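Local coordinates for protein YCAC GENE product (Escherichia coli, PDB 1YAC) that is an octameric hydrolase of unknown specificity, built on an isochorismatase-type alpha-beta-alpha sandwich, at residues A[27-40]-A[137-149]. Numbering follows the deposited sequence.
Sequences LVRDIEPDKFKNNV and TDASGTFNEITRH
Asp30 and Thr142 tie together two loops in a buried contact, polar round Asp30 and apolar at Val28 and Phe36, beyond the C-terminal ends of the strands of the parallel sheet: loop 27-32 leads into helix 33-49, and loop 137-144 runs from strand 132-136 to helix 145-158. Thr142 O accepts both Arg29 N (2.9 Å) and Asp30 N (3.1 Å), which come from opposite faces of its carbonyl plane. The Asp30 carboxylate returns the bond: OD1 takes Thr142 N at 2.9 Å, nearly straight at 168° but from above the carboxylate plane. A chi1 of 74°, with CG between the backbone N and carbonyl carbon, sets the carboxylate between Thr142 N and Arg148, one oxygen for each. Asp30 OD2 forms a salt bridge with Arg148 NH1 (3.2 Å), the carboxylate and guanidinium planes 45° apart, and takes a water that also donates to Ser140 O. An alanine in place of Asp30 would probably leave Thr142 N without its acceptor and Arg148 with only a long pairing to Glu145 in this network. Gly141 suits its tight place, since any CB would clash with Val28 CG1. That methyl lies over the centre of one face of the Phe36 ring, whose CE1 approaches Ser140 C to 3.4 Å. Farther along the helix, Asn39 ND2 donates to Asp138 O (2.9 Å), while its OD1 accepts from Trp165. Outward, Arg29 pairs with Asp193 of a second subunit, so the junction adjoins the octamer interface. Loops converging beyond the C-terminal ends of parallel strands are typical of the three-layer alpha-beta-alpha sandwich of the isochorismatase family.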
loop_
_atom_site.group_PDB
_atom_site.type_symbol
_atom_site.label_atom_id
_atom_site.label_comp_id
_atom_site.label_asym_id
_atom_site.label_seq_id
_atom_site.Cartn_x
_atom_site.Cartn_y
_atom_site.Cartn_z
ATOM N N LEU A 27 3.322 -21.112 1.739
ATOM C CA LEU A 27 2.473 -20.603 0.662
ATOM C C LEU A 27 1.636 -19.392 1.118
ATOM O O LEU A 27 1.122 -18.626 0.295
ATOM C CB LEU A 27 1.529 -21.703 0.154
ATOM C CG LEU A 27 2.174 -22.959 -0.434
ATOM C CD1 LEU A 27 1.080 -23.894 -0.931
ATOM C CD2 LEU A 27 3.103 -22.609 -1.568
ATOM N N VAL A 28 1.484 -19.243 2.429
ATOM C CA VAL A 28 0.710 -18.148 2.989
ATOM C C VAL A 28 1.476 -16.831 2.873
ATOM O O VAL A 28 2.507 -16.636 3.514
ATOM C CB VAL A 28 0.338 -18.420 4.472
ATOM C CG1 VAL A 28 -0.426 -17.232 5.068
ATOM C CG2 VAL A 28 -0.483 -19.703 4.578
ATOM N N ARG A 29 0.977 -15.941 2.021
ATOM C CA ARG A 29 1.616 -14.641 1.832
ATOM C C ARG A 29 0.620 -13.500 1.931
ATOM O O ARG A 29 1.015 -12.329 1.787
ATOM C CB ARG A 29 2.346 -14.579 0.483
ATOM C CG ARG A 29 3.551 -15.512 0.377
ATOM C CD ARG A 29 4.215 -15.432 -0.998
ATOM N NE ARG A 29 5.420 -16.259 -1.056
ATOM C CZ ARG A 29 6.630 -15.871 -0.645
ATOM N NH1 ARG A 29 6.820 -14.644 -0.140
ATOM N NH2 ARG A 29 7.652 -16.729 -0.705
ATOM N N ASP A 30 -0.660 -13.808 2.180
ATOM C CA ASP A 30 -1.644 -12.727 2.285
ATOM C C ASP A 30 -1.649 -12.132 3.702
ATOM O O ASP A 30 -2.144 -11.030 3.926
ATOM C CB ASP A 30 -3.050 -13.163 1.824
ATOM C CG ASP A 30 -3.741 -14.060 2.821
ATOM O OD1 ASP A 30 -3.068 -14.963 3.342
ATOM O OD2 ASP A 30 -4.953 -13.849 3.108
ATOM N N ILE A 31 -1.105 -12.871 4.659
ATOM C CA ILE A 31 -0.999 -12.397 6.034
ATOM C C ILE A 31 0.466 -12.664 6.399
ATOM O O ILE A 31 0.926 -13.799 6.251
ATOM C CB ILE A 31 -1.918 -13.191 7.003
ATOM C CG1 ILE A 31 -3.392 -12.986 6.632
ATOM C CG2 ILE A 31 -1.679 -12.723 8.446
ATOM C CD1 ILE A 31 -4.347 -13.789 7.498
ATOM N N GLU A 32 1.190 -11.634 6.853
ATOM C CA GLU A 32 2.606 -11.781 7.190
ATOM C C GLU A 32 2.779 -12.838 8.276
ATOM O O GLU A 32 1.939 -12.967 9.165
ATOM C CB GLU A 32 3.265 -10.428 7.512
ATOM C CG GLU A 32 2.921 -9.809 8.829
ATOM C CD GLU A 32 3.870 -10.206 9.967
ATOM O OE1 GLU A 32 5.002 -10.739 9.731
ATOM O OE2 GLU A 32 3.462 -9.959 11.118
ATOM N N PRO A 33 3.897 -13.579 8.235
ATOM C CA PRO A 33 4.190 -14.656 9.186
ATOM C C PRO A 33 4.145 -14.430 10.686
ATOM O O PRO A 33 3.683 -15.317 11.409
ATOM C CB PRO A 33 5.541 -15.198 8.695
ATOM C CG PRO A 33 6.187 -13.989 8.081
ATOM C CD PRO A 33 5.054 -13.342 7.340
ATOM N N ASP A 34 4.638 -13.295 11.181
ATOM C CA ASP A 34 4.614 -13.073 12.631
ATOM C C ASP A 34 3.168 -12.967 13.123
ATOM O O ASP A 34 2.788 -13.584 14.129
ATOM C CB ASP A 34 5.419 -11.830 12.998
ATOM C CG ASP A 34 6.884 -11.928 12.559
ATOM O OD1 ASP A 34 7.462 -13.043 12.540
ATOM O OD2 ASP A 34 7.452 -10.881 12.221
ATOM N N LYS A 35 2.365 -12.199 12.396
ATOM C CA LYS A 35 0.942 -12.049 12.715
ATOM C C LYS A 35 0.206 -13.383 12.510
ATOM O O LYS A 35 -0.573 -13.810 13.367
ATOM C CB LYS A 35 0.301 -10.976 11.825
ATOM C CG LYS A 35 -1.193 -10.806 12.077
ATOM C CD LYS A 35 -1.799 -9.688 11.232
ATOM C CE LYS A 35 -1.138 -8.360 11.524
ATOM N NZ LYS A 35 -1.204 -8.024 12.986
ATOM N N PHE A 36 0.481 -14.063 11.397
ATOM C CA PHE A 36 -0.192 -15.328 11.125
ATOM C C PHE A 36 0.078 -16.376 12.192
ATOM O O PHE A 36 -0.856 -17.051 12.648
ATOM C CB PHE A 36 0.166 -15.896 9.749
ATOM C CG PHE A 36 -0.795 -16.970 9.281
ATOM C CD1 PHE A 36 -2.150 -16.671 9.101
ATOM C CD2 PHE A 36 -0.362 -18.278 9.074
ATOM C CE1 PHE A 36 -3.066 -17.663 8.726
ATOM C CE2 PHE A 36 -1.273 -19.288 8.696
ATOM C CZ PHE A 36 -2.628 -18.974 8.522
ATOM N N LYS A 37 1.343 -16.516 12.586
ATOM C CA LYS A 37 1.692 -17.487 13.610
ATOM C C LYS A 37 0.948 -17.169 14.911
ATOM O O LYS A 37 0.347 -18.060 15.524
ATOM C CB LYS A 37 3.206 -17.507 13.878
ATOM C CG LYS A 37 3.584 -18.434 15.034
ATOM C CD LYS A 37 5.000 -18.211 15.551
ATOM C CE LYS A 37 5.250 -19.056 16.788
ATOM N NZ LYS A 37 6.574 -18.778 17.381
ATOM N N ASN A 38 0.990 -15.908 15.332
ATOM C CA ASN A 38 0.310 -15.506 16.558
ATOM C C ASN A 38 -1.183 -15.821 16.511
ATOM O O ASN A 38 -1.745 -16.351 17.479
ATOM C CB ASN A 38 0.494 -14.013 16.819
ATOM C CG ASN A 38 -0.236 -13.551 18.071
ATOM O OD1 ASN A 38 0.021 -14.050 19.182
ATOM N ND2 ASN A 38 -1.161 -12.615 17.903
ATOM N N ASN A 39 -1.818 -15.510 15.382
ATOM C CA ASN A 39 -3.257 -15.739 15.198
ATOM C C ASN A 39 -3.635 -17.221 15.239
ATOM O O ASN A 39 -4.635 -17.604 15.858
ATOM C CB ASN A 39 -3.736 -15.111 13.884
ATOM C CG ASN A 39 -3.754 -13.583 13.933
ATOM O OD1 ASN A 39 -3.575 -12.980 14.994
ATOM N ND2 ASN A 39 -3.980 -12.952 12.781
ATOM N N VAL A 40 -2.857 -18.058 14.563
ATOM C CA VAL A 40 -3.129 -19.496 14.569
ATOM C C VAL A 40 -2.991 -20.045 15.999
ATOM O O VAL A 40 -3.833 -20.828 16.474
ATOM C CB VAL A 40 -2.161 -20.254 13.615
ATOM C CG1 VAL A 40 -2.323 -21.778 13.759
ATOM C CG2 VAL A 40 -2.435 -19.842 12.175
ATOM N N THR A 137 -11.092 -15.773 9.580
ATOM C CA THR A 137 -10.348 -15.222 8.452
ATOM C C THR A 137 -8.921 -14.788 8.740
ATOM O O THR A 137 -8.117 -14.664 7.811
ATOM C CB THR A 137 -11.112 -14.053 7.801
ATOM O OG1 THR A 137 -11.268 -12.999 8.751
ATOM C CG2 THR A 137 -12.489 -14.509 7.332
ATOM N N ASP A 138 -8.628 -14.472 10.002
ATOM C CA ASP A 138 -7.268 -14.075 10.342
ATOM C C ASP A 138 -6.381 -15.233 10.821
ATOM O O ASP A 138 -5.203 -15.026 11.121
ATOM C CB ASP A 138 -7.231 -12.845 11.265
ATOM C CG ASP A 138 -7.811 -13.100 12.640
ATOM O OD1 ASP A 138 -8.460 -14.147 12.863
ATOM O OD2 ASP A 138 -7.619 -12.221 13.510
ATOM N N ALA A 139 -6.942 -16.445 10.860
ATOM C CA ALA A 139 -6.188 -17.649 11.218
ATOM C C ALA A 139 -6.188 -18.622 10.015
ATOM O O ALA A 139 -5.875 -19.809 10.155
ATOM C CB ALA A 139 -6.770 -18.322 12.460
ATOM N N SER A 140 -6.604 -18.118 8.855
ATOM C CA SER A 140 -6.636 -18.881 7.606
ATOM C C SER A 140 -5.731 -18.104 6.660
ATOM O O SER A 140 -5.744 -16.877 6.678
ATOM C CB SER A 140 -8.055 -18.938 7.045
ATOM O OG SER A 140 -8.919 -19.615 7.954
ATOM N N GLY A 141 -4.919 -18.801 5.872
ATOM C CA GLY A 141 -3.995 -18.094 4.998
ATOM C C GLY A 141 -3.985 -18.568 3.566
ATOM O O GLY A 141 -4.342 -19.718 3.272
ATOM N N THR A 142 -3.566 -17.694 2.660
ATOM C CA THR A 142 -3.536 -18.050 1.255
ATOM C C THR A 142 -2.466 -17.260 0.512
ATOM O O THR A 142 -1.682 -16.523 1.133
ATOM C CB THR A 142 -4.942 -17.864 0.612
ATOM O OG1 THR A 142 -4.905 -18.242 -0.771
ATOM C CG2 THR A 142 -5.423 -16.417 0.764
ATOM N N PHE A 143 -2.432 -17.426 -0.809
ATOM C CA PHE A 143 -1.441 -16.782 -1.666
ATOM C C PHE A 143 -1.398 -15.251 -1.626
ATOM O O PHE A 143 -0.337 -14.665 -1.420
ATOM C CB PHE A 143 -1.635 -17.230 -3.128
ATOM C CG PHE A 143 -1.645 -18.722 -3.312
ATOM C CD1 PHE A 143 -0.450 -19.439 -3.423
ATOM C CD2 PHE A 143 -2.853 -19.422 -3.344
ATOM C CE1 PHE A 143 -0.456 -20.831 -3.553
ATOM C CE2 PHE A 143 -2.875 -20.816 -3.471
ATOM C CZ PHE A 143 -1.677 -21.521 -3.575
ATOM N N ASN A 144 -2.554 -14.608 -1.772
ATOM C CA ASN A 144 -2.600 -13.158 -1.832
ATOM C C ASN A 144 -4.013 -12.661 -1.544
ATOM O O ASN A 144 -4.907 -13.461 -1.275
ATOM C CB ASN A 144 -2.119 -12.682 -3.223
ATOM C CG ASN A 144 -2.883 -13.341 -4.369
ATOM O OD1 ASN A 144 -4.084 -13.141 -4.508
ATOM N ND2 ASN A 144 -2.183 -14.150 -5.184
ATOM N N GLU A 145 -4.203 -11.340 -1.590
ATOM C CA GLU A 145 -5.499 -10.734 -1.301
ATOM C C GLU A 145 -6.601 -11.105 -2.272
ATOM O O GLU A 145 -7.773 -11.168 -1.881
ATOM C CB GLU A 145 -5.378 -9.214 -1.117
ATOM C CG GLU A 145 -4.644 -8.861 0.186
ATOM C CD GLU A 145 -4.533 -7.359 0.453
ATOM O OE1 GLU A 145 -5.245 -6.565 -0.202
ATOM O OE2 GLU A 145 -3.730 -6.968 1.331
ATOM N N ILE A 146 -6.248 -11.348 -3.528
ATOM C CA ILE A 146 -7.253 -11.755 -4.507
ATOM C C ILE A 146 -7.780 -13.166 -4.199
ATOM O O ILE A 146 -8.988 -13.381 -4.183
ATOM C CB ILE A 146 -6.711 -11.713 -5.948
ATOM C CG1 ILE A 146 -6.459 -10.259 -6.359
ATOM C CG2 ILE A 146 -7.693 -12.391 -6.912
ATOM C CD1 ILE A 146 -5.890 -10.092 -7.766
ATOM N N THR A 147 -6.885 -14.112 -3.919
ATOM C CA THR A 147 -7.321 -15.477 -3.621
ATOM C C THR A 147 -8.118 -15.471 -2.324
ATOM O O THR A 147 -9.122 -16.191 -2.194
ATOM C CB THR A 147 -6.139 -16.495 -3.559
ATOM O OG1 THR A 147 -5.194 -16.111 -2.546
ATOM C CG2 THR A 147 -5.424 -16.556 -4.916
ATOM N N ARG A 148 -7.710 -14.615 -1.389
ATOM C CA ARG A 148 -8.413 -14.489 -0.119
ATOM C C ARG A 148 -9.812 -13.880 -0.295
ATOM O O ARG A 148 -10.808 -14.494 0.078
ATOM C CB ARG A 148 -7.631 -13.612 0.859
ATOM C CG ARG A 148 -8.377 -13.391 2.182
ATOM C CD ARG A 148 -7.601 -12.554 3.168
ATOM N NE ARG A 148 -7.598 -11.140 2.832
ATOM C CZ ARG A 148 -6.564 -10.308 2.984
ATOM N NH1 ARG A 148 -5.394 -10.712 3.451
ATOM N NH2 ARG A 148 -6.745 -9.024 2.755
ATOM N N HIS A 149 -9.877 -12.666 -0.844
ATOM C CA HIS A 149 -11.152 -11.972 -1.009
ATOM C C HIS A 149 -12.159 -12.713 -1.881
ATOM O O HIS A 149 -13.365 -12.634 -1.637
ATOM C CB HIS A 149 -10.939 -10.527 -1.475
ATOM C CG HIS A 149 -10.302 -9.644 -0.439
ATOM N ND1 HIS A 149 -9.458 -8.602 -0.765
ATOM C CD2 HIS A 149 -10.377 -9.656 0.916
ATOM C CE1 HIS A 149 -9.036 -8.015 0.344
ATOM N NE2 HIS A 149 -9.577 -8.632 1.379
HETATM O O HOH W 1 0.882 -11.864 -1.514
HETATM O O HOH W 2 -6.389 -15.754 4.106
HETATM O O HOH W 3 -5.543 -10.391 13.041
#